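Local coordinates for protein cephalosporin acylase (Bacillus halodurans, PDB 2NLZ) that is a putative cephalosporin acylase of the gamma-glutamyltranspeptidase family, probably an N-terminal nucleophile hydrolase that cleaves amide bonds, at residues S14-V19 with N461-L466; G89-S94 with N409-G414; H399-D404 with P413-Y418. The protein carries 1 engineered substitution. All coordinates share one frame; numbering follows the deposited sequence.

The three contacts fall into two regions on opposite sides of the chain's centre. Interaction 1 joins the segment leading into strand 19-21 to the start of helix 462-467 and closes a loop spanning most of the chain, with interactions 2 and 3 nested inside it. Its centre is about 42 Å from that of interaction 2 and about 38 Å from that of interaction 3. Those two have centres about 6 Å apart and share Pro413 and Gly414; Ala91 N bonds to Lys415 O between them. Both use the long connection between strands 392-393 and 424-428, which interaction 3 folds on itself and interaction 2 ties to the loop after strand 81-87. Interaction 1 borders a second subunit.

Interaction 1. Residues S14-V19 with N461-L466; sequences SRRNVV and NPQAAL
Val18 sets both of its methyl groups closely against the start of helix 462-467. CG2 of Val18 lies on the amide of Asn461, 3.4 Å from its CG, while CG1 of Val18 meets CG of Pro462 at 3.9 Å, the valine and proline side chains crossing at about a right angle. With CG1 opposite the backbone N of Val18 (chi1 177°), the two methyls are divided between the two partners. Pro462 is further packed by Ile514 and Trp516 of strand 512-517. The amide under Val18 is itself fixed in rotation, because Asn461 is the N-cap of the helix: its OD1 accepts from Ala464 N at 2.7 Å with an N-H...O angle of 166°, the donor tilted out of the carbonyl plane.

Packing is equally close at Gln463, whose CG lies 3.2 Å from Arg16 O and 3.8 Å from CB of Arg16. The glutamine bends at chi2 and passes across the aliphatic part of Arg16 at a slant. No direct hydrogen bond joins the segments. The loose side lies beyond, where the guanidinium leads away, NE bonding to Arg15 O of the second subunit. Here one water spans the remaining distance, donating to Asn17 O at 2.9 Å and to Gln463 OE1 at 2.9 Å; that same OE1 also takes Thr528 N of strand 524-528.

Interaction 2. Residues G89-S94 with N409-G414; sequences GRAPMS and NALKPG
Residues Arg90 to Met93 run at 87° to the direction of Leu411 to Gly414, and the two backbones come together at Met93 with Pro413 (CA to CA 4.5 Å) and at Ala91 with Gly414 (CA to CA 4.8 Å). At the second of these points Gly414 N gives a weak hydrogen bond to Ala91 O, 3.0 Å long and bent to 133°. Gly414 has a positive phi, a conformation that favours glycine.

Arg90 takes the carbonyl of the same residue. Its NE donates to Gly414 O at 2.8 Å, fairly straight at 160°; the oxygen sits near the guanidinium plane, whereas NE stands above the carbonyl plane rather than within it. The side chain folds at chi2 and chi3 to reach it. Met93 doubles back as well, bringing SD to 3.9 Å from CA of Gly414, on a partly solvent-exposed side of the contact. On the buried side, CB of Ala91 lies 3.7 Å from Lys412 O and makes a loose apolar contact with CD1 of Leu411 at 4.3 Å.

In the fold, this joins the connection from strand 81-87 to helix 97-101 with the long loop preceding strand 424-428. Ala410 and Leu411 rest on Met97 and Val100 of helix 97-101, and Phe401 of the same long loop packs against Ala91.

Interaction 3. Residues H399-D404 with P413-Y418; sequences HNFSLD and PGKRTY
Phe401 and Thr417 make the central contact, a CH-pi interaction. CB of Thr417 stands 3.5 Å from the centroid of the Phe401 ring and 10° off the ring normal, over the middle of one face rather than toward a side. A chi1 of -82° turns CG of Phe401 away from its own carbonyl carbon, and from there the ring extends to meet the threonine.

Edge contacts come next. Lys415 O lies near the plane of the Phe401 ring, 3.2 Å from CZ, where the positive rim of the ring could be mildly attracted to the carbonyl. This oxygen already accepts the backbone N of Ala91.

Apolar packing adds the stem of Lys415, whose extended chain runs past the ring with CD 3.9 Å from CE1 of Phe401. Its ammonium continues on to Asp408 O and Ala410 O. The Tyr418 ring packs on Phe308 and Met312 of helix 294-314.

Carbon-to-oxygen packing places CB of Asn400 3.4 Å from OG1 of Thr417 and 3.5 Å from Tyr418 O.

Polar bonding bypasses the direct contact, for no hydrogen bond crosses between the segments. Asn409, in the loop that connects them, supplies it instead: its side chain bonds Thr417 OG1 and Tyr418 N, and its backbone pairs with Ser402.

Chemically, the direct contact between the two limbs appears to rest mainly on dispersion and weak CH-pi attraction around one buried aromatic ring, while Thr417 OG1, Tyr418 N and the Lys415 ammonium are served by residues 408-410 of the intervening loop, and Lys415 O by Ala91.

Interaction 1. Residues S14-V19 with N461-L466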
loop_
_atom_site.group_PDB
_atom_site.type_symbol
_atom_site.label_atom_id
_atom_site.label_comp_id
_atom_site.label_asym_id
_atom_site.label_seq_id
_atom_site.Cartn_x
_atom_site.Cartn_y
_atom_site.Cartn_z
ATOM N N SER D 14 9.979 1.708 -5.084
ATOM C CA SER D 14 10.958 1.315 -6.089
ATOM C C SER D 14 11.394 -0.157 -5.942
ATOM O O SER D 14 11.033 -0.826 -4.971
ATOM C CB SER D 14 12.156 2.252 -6.011
ATOM O OG SER D 14 12.945 2.212 -7.184
ATOM N N ARG D 15 12.156 -0.651 -6.916
ATOM C CA ARG D 15 12.607 -2.039 -6.943
ATOM C C ARG D 15 14.133 -2.115 -7.074
ATOM O O ARG D 15 14.716 -1.446 -7.917
ATOM C CB ARG D 15 11.968 -2.743 -8.138
ATOM C CG ARG D 15 11.172 -3.976 -7.808
ATOM C CD ARG D 15 11.981 -5.232 -8.033
ATOM N NE ARG D 15 11.088 -6.344 -8.302
ATOM C CZ ARG D 15 11.082 -7.135 -9.371
ATOM N NH1 ARG D 15 10.166 -8.078 -9.425
ATOM N NH2 ARG D 15 11.961 -7.024 -10.360
ATOM N N ARG D 16 14.762 -2.926 -6.235
ATOM C CA ARG D 16 16.177 -3.222 -6.351
ATOM C C ARG D 16 16.324 -4.709 -6.598
ATOM O O ARG D 16 16.046 -5.514 -5.705
ATOM C CB ARG D 16 16.921 -2.842 -5.072
ATOM C CG ARG D 16 17.331 -1.392 -5.023
ATOM C CD ARG D 16 18.246 -1.134 -3.853
ATOM N NE ARG D 16 18.459 0.287 -3.650
ATOM C CZ ARG D 16 19.488 0.969 -4.134
ATOM N NH1 ARG D 16 20.425 0.356 -4.845
ATOM N NH2 ARG D 16 19.589 2.269 -3.907
ATOM N N ASN D 17 16.727 -5.074 -7.814
ATOM C CA ASN D 17 17.026 -6.474 -8.122
ATOM C C ASN D 17 18.311 -6.928 -7.438
ATOM O O ASN D 17 19.209 -6.115 -7.213
ATOM C CB ASN D 17 17.100 -6.715 -9.635
ATOM C CG ASN D 17 15.715 -6.815 -10.289
ATOM O OD1 ASN D 17 14.679 -6.810 -9.612
ATOM N ND2 ASN D 17 15.701 -6.913 -11.613
ATOM N N VAL D 18 18.376 -8.213 -7.079
ATOM C CA VAL D 18 19.591 -8.818 -6.523
ATOM C C VAL D 18 20.684 -8.695 -7.559
ATOM O O VAL D 18 20.438 -8.908 -8.747
ATOM C CB VAL D 18 19.390 -10.315 -6.158
ATOM C CG1 VAL D 18 20.688 -10.949 -5.643
ATOM C CG2 VAL D 18 18.293 -10.465 -5.107
ATOM N N VAL D 19 21.874 -8.310 -7.108
ATOM C CA VAL D 19 23.029 -8.165 -7.986
ATOM C C VAL D 19 23.837 -9.472 -8.004
ATOM O O VAL D 19 24.098 -10.068 -6.945
ATOM C CB VAL D 19 23.897 -6.945 -7.565
ATOM C CG1 VAL D 19 25.284 -7.003 -8.181
ATOM C CG2 VAL D 19 23.175 -5.630 -7.934
ATOM N N ASN D 461 15.747 -13.502 -0.340
ATOM C CA ASN D 461 17.007 -13.152 -0.994
ATOM C C ASN D 461 17.709 -11.969 -0.289
ATOM O O ASN D 461 17.049 -11.220 0.432
ATOM C CB ASN D 461 16.788 -12.917 -2.490
ATOM C CG ASN D 461 16.114 -11.608 -2.785
ATOM O OD1 ASN D 461 16.491 -10.565 -2.247
ATOM N ND2 ASN D 461 15.135 -11.639 -3.686
ATOM N N PRO D 462 19.042 -11.815 -0.478
ATOM C CA PRO D 462 19.831 -10.779 0.213
ATOM C C PRO D 462 19.187 -9.389 0.197
ATOM O O PRO D 462 19.135 -8.737 1.245
ATOM C CB PRO D 462 21.156 -10.765 -0.562
ATOM C CG PRO D 462 20.930 -11.622 -1.782
ATOM C CD PRO D 462 19.907 -12.613 -1.363
ATOM N N GLN D 463 18.676 -8.971 -0.967
ATOM C CA GLN D 463 18.005 -7.677 -1.114
ATOM C C GLN D 463 16.652 -7.586 -0.387
ATOM O O GLN D 463 16.399 -6.632 0.365
ATOM C CB GLN D 463 17.807 -7.331 -2.584
ATOM C CG GLN D 463 17.389 -5.896 -2.785
ATOM C CD GLN D 463 18.362 -4.928 -2.142
ATOM O OE1 GLN D 463 19.539 -4.878 -2.500
ATOM N NE2 GLN D 463 17.873 -4.154 -1.186
ATOM N N ALA D 464 15.779 -8.566 -0.631
ATOM C CA ALA D 464 14.528 -8.701 0.109
ATOM C C ALA D 464 14.763 -8.716 1.629
ATOM O O ALA D 464 14.015 -8.092 2.375
ATOM C CB ALA D 464 13.803 -9.946 -0.332
ATOM N N ALA D 465 15.819 -9.399 2.083
ATOM C CA ALA D 465 16.096 -9.492 3.521
ATOM C C ALA D 465 16.366 -8.114 4.087
ATOM O O ALA D 465 15.983 -7.812 5.217
ATOM C CB ALA D 465 17.263 -10.415 3.798
ATOM N N LEU D 466 17.023 -7.292 3.276
ATOM C CA LEU D 466 17.331 -5.908 3.614
ATOM C C LEU D 466 16.130 -4.964 3.434
ATOM O O LEU D 466 15.942 -4.054 4.233
ATOM C CB LEU D 466 18.506 -5.437 2.760
ATOM C CG LEU D 466 19.913 -5.463 3.347
ATOM C CD1 LEU D 466 20.019 -6.344 4.551
ATOM C CD2 LEU D 466 20.860 -5.901 2.287
HETATM O O HOH W 1 20.890 -5.056 -5.037
#

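Interaction 2. Residues G89-S94 with N409-G414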
loop_
_atom_site.group_PDB
_atom_site.type_symbol
_atom_site.label_atom_id
_atom_site.label_comp_id
_atom_site.label_asym_id
_atom_site.label_seq_id
_atom_site.Cartn_x
_atom_site.Cartn_y
_atom_site.Cartn_z
ATOM N N GLY D 89 40.758 -0.509 19.913
ATOM C CA GLY D 89 41.806 0.008 20.772
ATOM C C GLY D 89 41.385 0.136 22.219
ATOM O O GLY D 89 40.198 0.263 22.523
ATOM N N ARG D 90 42.362 0.106 23.117
ATOM C CA ARG D 90 42.074 0.178 24.543
ATOM C C ARG D 90 42.092 1.619 25.066
ATOM O O ARG D 90 42.497 2.540 24.349
ATOM C CB ARG D 90 43.001 -0.757 25.339
ATOM C CG ARG D 90 44.496 -0.672 25.001
ATOM C CD ARG D 90 45.148 -2.058 24.957
ATOM N NE ARG D 90 44.480 -3.030 25.820
ATOM C CZ ARG D 90 44.443 -4.348 25.617
ATOM N NH1 ARG D 90 43.793 -5.124 26.472
ATOM N NH2 ARG D 90 45.034 -4.901 24.565
ATOM N N ALA D 91 41.623 1.797 26.303
ATOM C CA ALA D 91 41.553 3.098 26.961
ATOM C C ALA D 91 42.942 3.568 27.322
ATOM O O ALA D 91 43.818 2.743 27.588
ATOM C CB ALA D 91 40.708 3.002 28.217
ATOM N N PRO D 92 43.155 4.897 27.331
ATOM C CA PRO D 92 44.429 5.475 27.762
ATOM C C PRO D 92 44.852 4.994 29.142
ATOM O O PRO D 92 44.003 4.760 30.007
ATOM C CB PRO D 92 44.138 6.973 27.802
ATOM C CG PRO D 92 43.080 7.163 26.804
ATOM C CD PRO D 92 42.208 5.942 26.904
ATOM N N MET D 93 46.160 4.856 29.340
ATOM C CA MET D 93 46.689 4.262 30.561
ATOM C C MET D 93 46.555 5.207 31.754
ATOM O O MET D 93 46.607 4.780 32.911
ATOM C CB MET D 93 48.140 3.831 30.357
ATOM C CG MET D 93 48.555 2.639 31.203
ATOM S SD MET D 93 47.677 1.125 30.775
ATOM C CE MET D 93 48.508 0.656 29.252
ATOM N N SER D 94 46.367 6.489 31.465
ATOM C CA SER D 94 46.110 7.473 32.512
ATOM C C SER D 94 44.611 7.691 32.802
ATOM O O SER D 94 44.254 8.431 33.722
ATOM C CB SER D 94 46.810 8.799 32.183
ATOM O OG SER D 94 46.524 9.223 30.859
ATOM N N ASN D 409 31.914 -3.924 32.774
ATOM C CA ASN D 409 32.455 -2.970 31.800
ATOM C C ASN D 409 32.820 -1.620 32.445
ATOM O O ASN D 409 32.635 -0.551 31.849
ATOM C CB ASN D 409 31.468 -2.775 30.638
ATOM C CG ASN D 409 32.091 -2.072 29.456
ATOM O OD1 ASN D 409 32.989 -2.608 28.814
ATOM N ND2 ASN D 409 31.627 -0.853 29.174
ATOM N N ALA D 410 33.334 -1.677 33.672
ATOM C CA ALA D 410 33.801 -0.482 34.366
ATOM C C ALA D 410 35.072 0.054 33.714
ATOM O O ALA D 410 35.895 -0.719 33.218
ATOM C CB ALA D 410 34.045 -0.786 35.823
ATOM N N LEU D 411 35.221 1.376 33.708
ATOM C CA LEU D 411 36.398 2.013 33.123
ATOM C C LEU D 411 37.656 1.628 33.879
ATOM O O LEU D 411 37.747 1.797 35.093
ATOM C CB LEU D 411 36.241 3.534 33.106
ATOM C CG LEU D 411 37.433 4.419 32.736
ATOM C CD1 LEU D 411 37.942 4.136 31.338
ATOM C CD2 LEU D 411 37.036 5.881 32.858
ATOM N N LYS D 412 38.617 1.098 33.135
ATOM C CA LYS D 412 39.911 0.720 33.664
ATOM C C LYS D 412 40.949 1.189 32.648
ATOM O O LYS D 412 40.674 1.190 31.447
ATOM C CB LYS D 412 39.977 -0.800 33.818
ATOM C CG LYS D 412 40.641 -1.296 35.092
ATOM C CD LYS D 412 39.611 -1.615 36.172
ATOM C CE LYS D 412 40.247 -2.391 37.314
ATOM N NZ LYS D 412 39.232 -2.991 38.211
ATOM N N PRO D 413 42.132 1.625 33.116
ATOM C CA PRO D 413 43.187 2.002 32.177
ATOM C C PRO D 413 43.656 0.800 31.379
ATOM O O PRO D 413 43.837 -0.272 31.946
ATOM C CB PRO D 413 44.313 2.497 33.090
ATOM C CG PRO D 413 44.031 1.907 34.425
ATOM C CD PRO D 413 42.543 1.825 34.516
ATOM N N GLY D 414 43.806 0.974 30.067
ATOM C CA GLY D 414 44.316 -0.084 29.198
ATOM C C GLY D 414 43.322 -1.181 28.904
ATOM O O GLY D 414 43.687 -2.244 28.415
#

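Interaction 3. Residues H399-D404 with P413-Y418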
loop_
_atom_site.group_PDB
_atom_site.type_symbol
_atom_site.label_atom_id
_atom_site.label_comp_id
_atom_site.label_asym_id
_atom_site.label_seq_id
_atom_site.Cartn_x
_atom_site.Cartn_y
_atom_site.Cartn_z
ATOM N N HIS D 399 33.068 6.412 25.707
ATOM C CA HIS D 399 31.758 6.766 26.250
ATOM C C HIS D 399 30.932 5.530 26.655
ATOM O O HIS D 399 30.025 5.635 27.483
ATOM C CB HIS D 399 30.997 7.625 25.241
ATOM C CG HIS D 399 29.649 8.077 25.712
ATOM N ND1 HIS D 399 29.473 9.201 26.488
ATOM C CD2 HIS D 399 28.413 7.564 25.502
ATOM C CE1 HIS D 399 28.186 9.361 26.738
ATOM N NE2 HIS D 399 27.523 8.381 26.152
ATOM N N ASN D 400 31.272 4.370 26.087
ATOM C CA ASN D 400 30.603 3.098 26.387
ATOM C C ASN D 400 30.940 2.515 27.763
ATOM O O ASN D 400 30.210 1.661 28.279
ATOM C CB ASN D 400 30.918 2.054 25.304
ATOM C CG ASN D 400 29.909 2.052 24.169
ATOM O OD1 ASN D 400 28.699 1.966 24.393
ATOM N ND2 ASN D 400 30.406 2.133 22.938
ATOM N N PHE D 401 32.051 2.965 28.342
ATOM C CA PHE D 401 32.500 2.490 29.647
ATOM C C PHE D 401 31.530 2.898 30.746
ATOM O O PHE D 401 30.965 3.991 30.713
ATOM C CB PHE D 401 33.878 3.067 29.986
ATOM C CG PHE D 401 35.041 2.326 29.365
ATOM C CD1 PHE D 401 35.342 1.023 29.745
ATOM C CD2 PHE D 401 35.869 2.958 28.441
ATOM C CE1 PHE D 401 36.421 0.352 29.196
ATOM C CE2 PHE D 401 36.956 2.297 27.886
ATOM C CZ PHE D 401 37.230 0.988 28.262
ATOM N N SER D 402 31.353 2.018 31.725
ATOM C CA SER D 402 30.534 2.316 32.892
ATOM C C SER D 402 31.402 2.922 33.983
ATOM O O SER D 402 32.576 2.580 34.113
ATOM C CB SER D 402 29.861 1.040 33.410
ATOM O OG SER D 402 28.932 1.316 34.447
ATOM N N LEU D 403 30.823 3.828 34.762
ATOM C CA LEU D 403 31.531 4.408 35.898
ATOM C C LEU D 403 31.036 3.839 37.231
ATOM O O LEU D 403 31.380 4.337 38.306
ATOM C CB LEU D 403 31.445 5.930 35.861
ATOM C CG LEU D 403 32.215 6.550 34.693
ATOM C CD1 LEU D 403 32.033 8.059 34.641
ATOM C CD2 LEU D 403 33.692 6.199 34.771
ATOM N N ASP D 404 30.226 2.787 37.129
ATOM C CA ASP D 404 29.816 1.970 38.262
ATOM C C ASP D 404 30.868 0.872 38.425
ATOM O O ASP D 404 31.004 0.010 37.552
ATOM C CB ASP D 404 28.423 1.374 38.002
ATOM C CG ASP D 404 27.963 0.422 39.099
ATOM O OD1 ASP D 404 27.243 -0.544 38.771
ATOM O OD2 ASP D 404 28.302 0.633 40.283
ATOM N N PRO D 413 42.132 1.625 33.116
ATOM C CA PRO D 413 43.187 2.002 32.177
ATOM C C PRO D 413 43.656 0.800 31.379
ATOM O O PRO D 413 43.837 -0.272 31.946
ATOM C CB PRO D 413 44.313 2.497 33.090
ATOM C CG PRO D 413 44.031 1.907 34.425
ATOM C CD PRO D 413 42.543 1.825 34.516
ATOM N N GLY D 414 43.806 0.974 30.067
ATOM C CA GLY D 414 44.316 -0.084 29.198
ATOM C C GLY D 414 43.322 -1.181 28.904
ATOM O O GLY D 414 43.687 -2.244 28.415
ATOM N N LYS D 415 42.058 -0.919 29.205
ATOM C CA LYS D 415 40.986 -1.870 28.959
ATOM C C LYS D 415 40.210 -1.411 27.730
ATOM O O LYS D 415 40.053 -0.213 27.517
ATOM C CB LYS D 415 40.079 -1.916 30.186
ATOM C CG LYS D 415 38.825 -2.764 30.047
ATOM C CD LYS D 415 37.913 -2.560 31.247
ATOM C CE LYS D 415 36.849 -3.627 31.321
ATOM N NZ LYS D 415 35.892 -3.367 32.408
ATOM N N ARG D 416 39.739 -2.339 26.903
ATOM C CA ARG D 416 38.836 -1.941 25.822
ATOM C C ARG D 416 37.384 -2.282 26.164
ATOM O O ARG D 416 37.111 -3.299 26.812
ATOM C CB ARG D 416 39.273 -2.512 24.473
ATOM C CG ARG D 416 39.508 -3.983 24.501
ATOM C CD ARG D 416 40.832 -4.344 23.868
ATOM N NE ARG D 416 41.110 -5.758 24.098
ATOM C CZ ARG D 416 41.247 -6.661 23.132
ATOM N NH1 ARG D 416 41.151 -6.297 21.857
ATOM N NH2 ARG D 416 41.489 -7.926 23.440
ATOM N N THR D 417 36.468 -1.409 25.745
ATOM C CA THR D 417 35.078 -1.464 26.203
ATOM C C THR D 417 34.161 -2.343 25.357
ATOM O O THR D 417 34.506 -2.724 24.232
ATOM C CB THR D 417 34.447 -0.060 26.248
ATOM O OG1 THR D 417 33.077 -0.172 26.643
ATOM C CG2 THR D 417 34.538 0.617 24.887
ATOM N N TYR D 418 33.001 -2.659 25.938
ATOM C CA TYR D 418 31.830 -3.132 25.220
ATOM C C TYR D 418 31.716 -2.328 23.935
ATOM O O TYR D 418 31.615 -1.096 23.968
ATOM C CB TYR D 418 30.591 -2.917 26.098
ATOM C CG TYR D 418 29.266 -3.355 25.513
ATOM C CD1 TYR D 418 28.521 -2.504 24.708
ATOM C CD2 TYR D 418 28.736 -4.610 25.801
ATOM C CE1 TYR D 418 27.303 -2.901 24.176
ATOM C CE2 TYR D 418 27.517 -5.018 25.279
ATOM C CZ TYR D 418 26.805 -4.157 24.467
ATOM O OH TYR D 418 25.595 -4.551 23.950
#